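PDB 6HBE: copper-containing nitrite reductase from Thermus scotoductus, which probably reduces nitrite to nitric oxide at copper centres, drawing electrons from a donor such as cytochrome c. Local coordinates for residues R150-Y164 with Y199-S213. Sequence-based numbering, arbitrary orientation.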
loop_
_atom_site.group_PDB
_atom_site.type_symbol
_atom_site.label_atom_id
_atom_site.label_comp_id
_atom_site.label_asym_id
_atom_site.label_seq_id
_atom_site.Cartn_x
_atom_site.Cartn_y
_atom_site.Cartn_z
ATOM N N ARG C 150 37.149 12.103 -14.591
ATOM C CA ARG C 150 36.704 13.371 -14.008
ATOM C C ARG C 150 35.412 13.180 -13.237
ATOM O O ARG C 150 34.694 12.197 -13.467
ATOM C CB ARG C 150 36.463 14.430 -15.078
ATOM C CG ARG C 150 35.337 14.093 -16.043
ATOM C CD ARG C 150 35.370 14.971 -17.275
ATOM N NE ARG C 150 34.519 14.440 -18.342
ATOM C CZ ARG C 150 33.202 14.615 -18.445
ATOM N NH1 ARG C 150 32.509 15.297 -17.528
ATOM N NH2 ARG C 150 32.570 14.083 -19.480
ATOM N N GLY C 151 35.124 14.145 -12.373
ATOM C CA GLY C 151 33.933 14.117 -11.544
ATOM C C GLY C 151 32.707 14.608 -12.280
ATOM O O GLY C 151 32.798 15.044 -13.433
ATOM N N PRO C 152 31.536 14.521 -11.630
ATOM C CA PRO C 152 30.290 14.876 -12.302
ATOM C C PRO C 152 30.271 16.316 -12.771
ATOM O O PRO C 152 30.832 17.173 -12.097
ATOM C CB PRO C 152 29.227 14.695 -11.208
ATOM C CG PRO C 152 29.815 13.728 -10.236
ATOM C CD PRO C 152 31.316 13.925 -10.297
ATOM N N ASP C 153 29.608 16.577 -13.889
ATOM C CA ASP C 153 29.289 17.935 -14.292
ATOM C C ASP C 153 28.239 18.589 -13.393
ATOM O O ASP C 153 28.294 19.779 -13.180
ATOM C CB ASP C 153 28.848 17.962 -15.763
ATOM C CG ASP C 153 29.958 17.479 -16.706
ATOM O OD1 ASP C 153 31.057 18.058 -16.663
ATOM O OD2 ASP C 153 29.766 16.506 -17.449
ATOM N N LEU C 154 27.280 17.817 -12.864
ATOM C CA LEU C 154 26.349 18.314 -11.845
ATOM C C LEU C 154 25.926 17.150 -10.910
ATOM O O LEU C 154 25.631 16.045 -11.382
ATOM C CB LEU C 154 25.121 18.935 -12.509
ATOM C CG LEU C 154 24.067 19.637 -11.653
ATOM C CD1 LEU C 154 24.581 20.840 -10.849
ATOM C CD2 LEU C 154 22.935 20.070 -12.555
ATOM N N LYS C 155 25.932 17.424 -9.602
ATOM C CA LYS C 155 25.387 16.513 -8.574
ATOM C C LYS C 155 23.997 16.986 -8.177
ATOM O O LYS C 155 23.784 18.179 -7.951
ATOM C CB LYS C 155 26.298 16.483 -7.357
ATOM C CG LYS C 155 27.658 15.846 -7.629
ATOM C CD LYS C 155 28.536 15.933 -6.385
ATOM C CE LYS C 155 29.795 15.073 -6.525
ATOM N NZ LYS C 155 30.623 15.150 -5.292
ATOM N N LEU C 156 23.066 16.033 -8.066
ATOM C CA LEU C 156 21.685 16.301 -7.711
ATOM C C LEU C 156 21.383 15.414 -6.488
ATOM O O LEU C 156 21.542 14.198 -6.574
ATOM C CB LEU C 156 20.761 15.923 -8.853
ATOM C CG LEU C 156 20.982 16.611 -10.213
ATOM C CD1 LEU C 156 19.960 16.089 -11.201
ATOM C CD2 LEU C 156 20.853 18.127 -10.102
ATOM N N TYR C 157 20.981 16.039 -5.386
ATOM C CA TYR C 157 20.618 15.347 -4.135
ATOM C C TYR C 157 19.108 15.469 -3.941
ATOM O O TYR C 157 18.564 16.601 -3.861
ATOM C CB TYR C 157 21.387 15.934 -2.960
ATOM C CG TYR C 157 22.920 15.870 -3.046
ATOM C CD1 TYR C 157 23.649 16.922 -3.615
ATOM C CD2 TYR C 157 23.633 14.848 -2.466
ATOM C CE1 TYR C 157 25.036 16.926 -3.648
ATOM C CE2 TYR C 157 25.022 14.843 -2.478
ATOM C CZ TYR C 157 25.722 15.898 -3.091
ATOM O OH TYR C 157 27.104 15.921 -3.138
ATOM N N ILE C 158 18.421 14.316 -3.886
ATOM C CA ILE C 158 16.948 14.281 -3.888
ATOM C C ILE C 158 16.380 13.392 -2.753
ATOM O O ILE C 158 16.727 12.218 -2.673
ATOM C CB ILE C 158 16.427 13.678 -5.232
ATOM C CG1 ILE C 158 16.937 14.462 -6.461
ATOM C CG2 ILE C 158 14.893 13.635 -5.250
ATOM C CD1 ILE C 158 16.217 15.770 -6.683
ATOM N N ILE C 159 15.472 13.937 -1.946
ATOM C CA ILE C 159 14.651 13.141 -1.014
ATOM C C ILE C 159 13.233 13.101 -1.529
ATOM O O ILE C 159 12.706 14.144 -1.935
ATOM C CB ILE C 159 14.673 13.712 0.424
ATOM C CG1 ILE C 159 15.981 13.291 1.113
ATOM C CG2 ILE C 159 13.469 13.261 1.240
ATOM C CD1 ILE C 159 16.267 13.978 2.445
ATOM N N GLN C 160 12.650 11.902 -1.523
ATOM C CA GLN C 160 11.219 11.710 -1.656
ATOM C C GLN C 160 10.574 11.527 -0.295
ATOM O O GLN C 160 11.042 10.707 0.481
ATOM C CB GLN C 160 10.905 10.495 -2.559
ATOM C CG GLN C 160 9.406 10.341 -2.827
ATOM C CD GLN C 160 9.079 9.169 -3.757
ATOM O OE1 GLN C 160 9.697 8.986 -4.828
ATOM N NE2 GLN C 160 8.118 8.344 -3.335
ATOM N N SER C 161 9.455 12.206 -0.039
ATOM C CA SER C 161 8.776 12.103 1.263
ATOM C C SER C 161 7.283 12.377 1.121
ATOM O O SER C 161 6.842 12.989 0.140
ATOM C CB SER C 161 9.398 13.069 2.296
ATOM O OG SER C 161 9.138 14.435 1.984
ATOM N N GLU C 162 6.523 11.921 2.121
ATOM C CA GLU C 162 5.057 11.980 2.158
ATOM C C GLU C 162 4.570 12.967 3.206
ATOM O O GLU C 162 5.263 13.204 4.188
ATOM C CB GLU C 162 4.484 10.573 2.508
ATOM C CG GLU C 162 4.875 9.460 1.527
ATOM C CD GLU C 162 5.105 8.091 2.164
ATOM O OE1 GLU C 162 4.546 7.766 3.281
ATOM O OE2 GLU C 162 5.924 7.322 1.547
ATOM N N ALA C 163 3.373 13.534 2.994
ATOM C CA ALA C 163 2.691 14.342 3.996
ATOM C C ALA C 163 1.322 13.750 4.263
ATOM O O ALA C 163 0.692 13.260 3.329
ATOM C CB ALA C 163 2.548 15.787 3.535
ATOM N N TYR C 164 0.881 13.803 5.537
ATOM C CA TYR C 164 -0.391 13.203 5.982
ATOM C C TYR C 164 -1.371 14.219 6.590
ATOM O O TYR C 164 -0.951 15.128 7.356
ATOM C CB TYR C 164 -0.106 12.058 6.971
ATOM C CG TYR C 164 0.506 10.862 6.265
ATOM C CD1 TYR C 164 1.899 10.776 6.088
ATOM C CD2 TYR C 164 -0.296 9.842 5.732
ATOM C CE1 TYR C 164 2.465 9.725 5.383
ATOM C CE2 TYR C 164 0.263 8.763 5.020
ATOM C CZ TYR C 164 1.646 8.720 4.848
ATOM O OH TYR C 164 2.209 7.687 4.128
ATOM N N TYR C 199 27.681 14.509 -17.584
ATOM C CA TYR C 199 27.734 13.407 -16.614
ATOM C C TYR C 199 27.038 13.855 -15.313
ATOM O O TYR C 199 27.563 14.709 -14.575
ATOM C CB TYR C 199 29.194 12.974 -16.393
ATOM C CG TYR C 199 29.526 12.165 -15.146
ATOM C CD1 TYR C 199 28.579 11.330 -14.501
ATOM C CD2 TYR C 199 30.833 12.191 -14.622
ATOM C CE1 TYR C 199 28.915 10.616 -13.363
ATOM C CE2 TYR C 199 31.171 11.464 -13.480
ATOM C CZ TYR C 199 30.221 10.661 -12.868
ATOM O OH TYR C 199 30.584 9.950 -11.741
ATOM N N LEU C 200 25.841 13.300 -15.058
ATOM C CA LEU C 200 25.107 13.562 -13.811
ATOM C C LEU C 200 25.334 12.466 -12.776
ATOM O O LEU C 200 25.378 11.289 -13.129
ATOM C CB LEU C 200 23.593 13.690 -14.084
ATOM C CG LEU C 200 23.153 14.733 -15.116
ATOM C CD1 LEU C 200 21.629 14.813 -15.161
ATOM C CD2 LEU C 200 23.709 16.140 -14.878
ATOM N N ARG C 201 25.459 12.849 -11.501
ATOM C CA ARG C 201 25.405 11.870 -10.390
ATOM C C ARG C 201 24.256 12.260 -9.433
ATOM O O ARG C 201 24.216 13.380 -8.932
ATOM C CB ARG C 201 26.753 11.715 -9.669
ATOM C CG ARG C 201 26.842 10.475 -8.750
ATOM C CD ARG C 201 28.273 9.950 -8.650
ATOM N NE ARG C 201 29.097 10.750 -7.745
ATOM C CZ ARG C 201 30.400 11.054 -7.900
ATOM N NH1 ARG C 201 31.111 10.664 -8.958
ATOM N NH2 ARG C 201 30.997 11.765 -6.952
ATOM N N ILE C 202 23.316 11.324 -9.215
ATOM C CA ILE C 202 22.078 11.570 -8.458
ATOM C C ILE C 202 22.227 10.787 -7.142
ATOM O O ILE C 202 22.607 9.611 -7.152
ATOM C CB ILE C 202 20.821 11.111 -9.243
ATOM C CG1 ILE C 202 20.721 11.860 -10.589
ATOM C CG2 ILE C 202 19.536 11.336 -8.429
ATOM C CD1 ILE C 202 19.780 11.215 -11.586
ATOM N N TYR C 203 21.977 11.454 -6.033
ATOM C CA TYR C 203 21.991 10.851 -4.694
ATOM C C TYR C 203 20.517 10.848 -4.261
ATOM O O TYR C 203 19.956 11.918 -3.990
ATOM C CB TYR C 203 22.857 11.687 -3.750
ATOM C CG TYR C 203 24.344 11.785 -4.127
ATOM C CD1 TYR C 203 24.781 12.659 -5.138
ATOM C CD2 TYR C 203 25.303 11.043 -3.449
ATOM C CE1 TYR C 203 26.131 12.766 -5.469
ATOM C CE2 TYR C 203 26.664 11.131 -3.771
ATOM C CZ TYR C 203 27.069 11.990 -4.797
ATOM O OH TYR C 203 28.405 12.113 -5.136
ATOM N N PHE C 204 19.901 9.660 -4.212
ATOM C CA PHE C 204 18.441 9.532 -3.979
ATOM C C PHE C 204 18.150 8.783 -2.685
ATOM O O PHE C 204 18.659 7.674 -2.501
ATOM C CB PHE C 204 17.795 8.779 -5.146
ATOM C CG PHE C 204 16.310 8.508 -4.954
ATOM C CD1 PHE C 204 15.435 9.553 -4.774
ATOM C CD2 PHE C 204 15.800 7.219 -5.020
ATOM C CE1 PHE C 204 14.082 9.336 -4.602
ATOM C CE2 PHE C 204 14.428 6.996 -4.888
ATOM C CZ PHE C 204 13.581 8.063 -4.648
ATOM N N LEU C 205 17.302 9.361 -1.819
ATOM C CA LEU C 205 16.846 8.699 -0.601
ATOM C C LEU C 205 15.334 8.783 -0.555
ATOM O O LEU C 205 14.766 9.881 -0.593
ATOM C CB LEU C 205 17.454 9.380 0.643
ATOM C CG LEU C 205 16.924 8.994 2.040
ATOM C CD1 LEU C 205 17.209 7.561 2.369
ATOM C CD2 LEU C 205 17.462 9.881 3.143
ATOM N N ASN C 206 14.677 7.627 -0.443
ATOM C CA ASN C 206 13.205 7.597 -0.197
ATOM C C ASN C 206 13.028 7.511 1.309
ATOM O O ASN C 206 13.301 6.447 1.889
ATOM C CB ASN C 206 12.499 6.381 -0.863
ATOM C CG ASN C 206 10.999 6.355 -0.615
ATOM O OD1 ASN C 206 10.396 7.357 -0.176
ATOM N ND2 ASN C 206 10.365 5.183 -0.866
ATOM N N VAL C 207 12.548 8.571 1.948
ATOM C CA VAL C 207 12.325 8.499 3.405
ATOM C C VAL C 207 10.963 7.846 3.743
ATOM O O VAL C 207 10.731 7.451 4.873
ATOM C CB VAL C 207 12.432 9.843 4.166
ATOM C CG1 VAL C 207 13.743 10.556 3.906
ATOM C CG2 VAL C 207 11.249 10.748 3.920
ATOM N N GLY C 208 10.081 7.732 2.772
ATOM C CA GLY C 208 8.747 7.208 3.036
ATOM C C GLY C 208 7.887 8.261 3.771
ATOM O O GLY C 208 7.780 9.393 3.287
ATOM N N PRO C 209 7.300 7.935 4.934
ATOM C CA PRO C 209 7.626 6.758 5.725
ATOM C C PRO C 209 6.884 5.451 5.425
ATOM O O PRO C 209 7.256 4.402 6.028
ATOM C CB PRO C 209 7.302 7.215 7.174
ATOM C CG PRO C 209 7.214 8.673 7.102
ATOM C CD PRO C 209 6.564 8.903 5.771
ATOM N N ASN C 210 5.863 5.469 4.555
ATOM C CA ASN C 210 5.092 4.249 4.213
ATOM C C ASN C 210 5.268 3.650 2.806
ATOM O O ASN C 210 5.171 2.441 2.650
ATOM C CB ASN C 210 3.588 4.538 4.377
ATOM C CG ASN C 210 3.134 4.528 5.824
ATOM O OD1 ASN C 210 3.616 3.734 6.636
ATOM N ND2 ASN C 210 2.191 5.379 6.146
ATOM N N LEU C 211 5.502 4.485 1.792
ATOM C CA LEU C 211 5.340 4.049 0.379
ATOM C C LEU C 211 6.676 3.776 -0.330
ATOM O O LEU C 211 7.710 4.381 0.003
ATOM C CB LEU C 211 4.514 5.048 -0.407
ATOM C CG LEU C 211 3.192 5.391 0.259
ATOM C CD1 LEU C 211 2.519 6.511 -0.456
ATOM C CD2 LEU C 211 2.268 4.162 0.421
ATOM N N THR C 212 6.634 2.847 -1.279
ATOM C CA THR C 212 7.827 2.470 -2.060
ATOM C C THR C 212 7.886 3.404 -3.276
ATOM O O THR C 212 6.851 3.950 -3.701
ATOM C CB THR C 212 7.695 0.972 -2.437
ATOM O OG1 THR C 212 7.785 0.180 -1.231
ATOM C CG2 THR C 212 8.748 0.494 -3.466
ATOM N N SER C 213 9.086 3.580 -3.826
ATOM C CA SER C 213 9.371 4.445 -4.986
ATOM C C SER C 213 10.069 3.642 -6.067
ATOM O O SER C 213 10.832 2.720 -5.757
ATOM C CB SER C 213 10.260 5.618 -4.565
ATOM O OG SER C 213 10.504 6.537 -5.637
HETATM O O HOH W 1 6.615 6.491 -5.027
HETATM O O HOH W 2 7.730 8.390 -0.403
#
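Asp153 OD2 is gripped twice at the start of the strands: it receives Tyr199 N at 2.9 Å on its anti lone pair, and Arg150 NH1 in a salt bridge. From there the two strands run parallel, their backbone hydrogen bonds running from Arg201 N to Leu154 O through to Val207 N to Gln160 O. Tyr157 and Tyr203 lie side by side in an offset stack, ring centroids 4.5 Å apart and planes at 19°. Arg201 NE and NH2 both donate side-on to Tyr203 OH, which is also hydrogen-bonded to Glu137, and Pro152 CG sits over the guanidinium face, 3.6 Å from Arg201 CZ. Farther along, Gln160, its side chain stretched out with CG anti to the backbone N (chi1 -175°), spans to Ser213, and Ser213 OG donates to Gln160 OE1 at 2.7 Å. The carboxylate of Glu162 reaches the backbone of Asn210 and Leu211: Glu162 OE1 takes Asn210 N on its syn lone pair at 2.9 Å, while Glu162 OE2 accepts Leu211 N at 2.9 Å. A water donates to Glu162 OE2 and to Asn206 OD1 and accepts from Gln160 NE2. The pair forms the parallel step of a mixed sheet in this cupredoxin-fold protein, flanked by strands 177-180 and 248-254; the face bearing Tyr157, Ile159 and Tyr203 packs on strand 131-137.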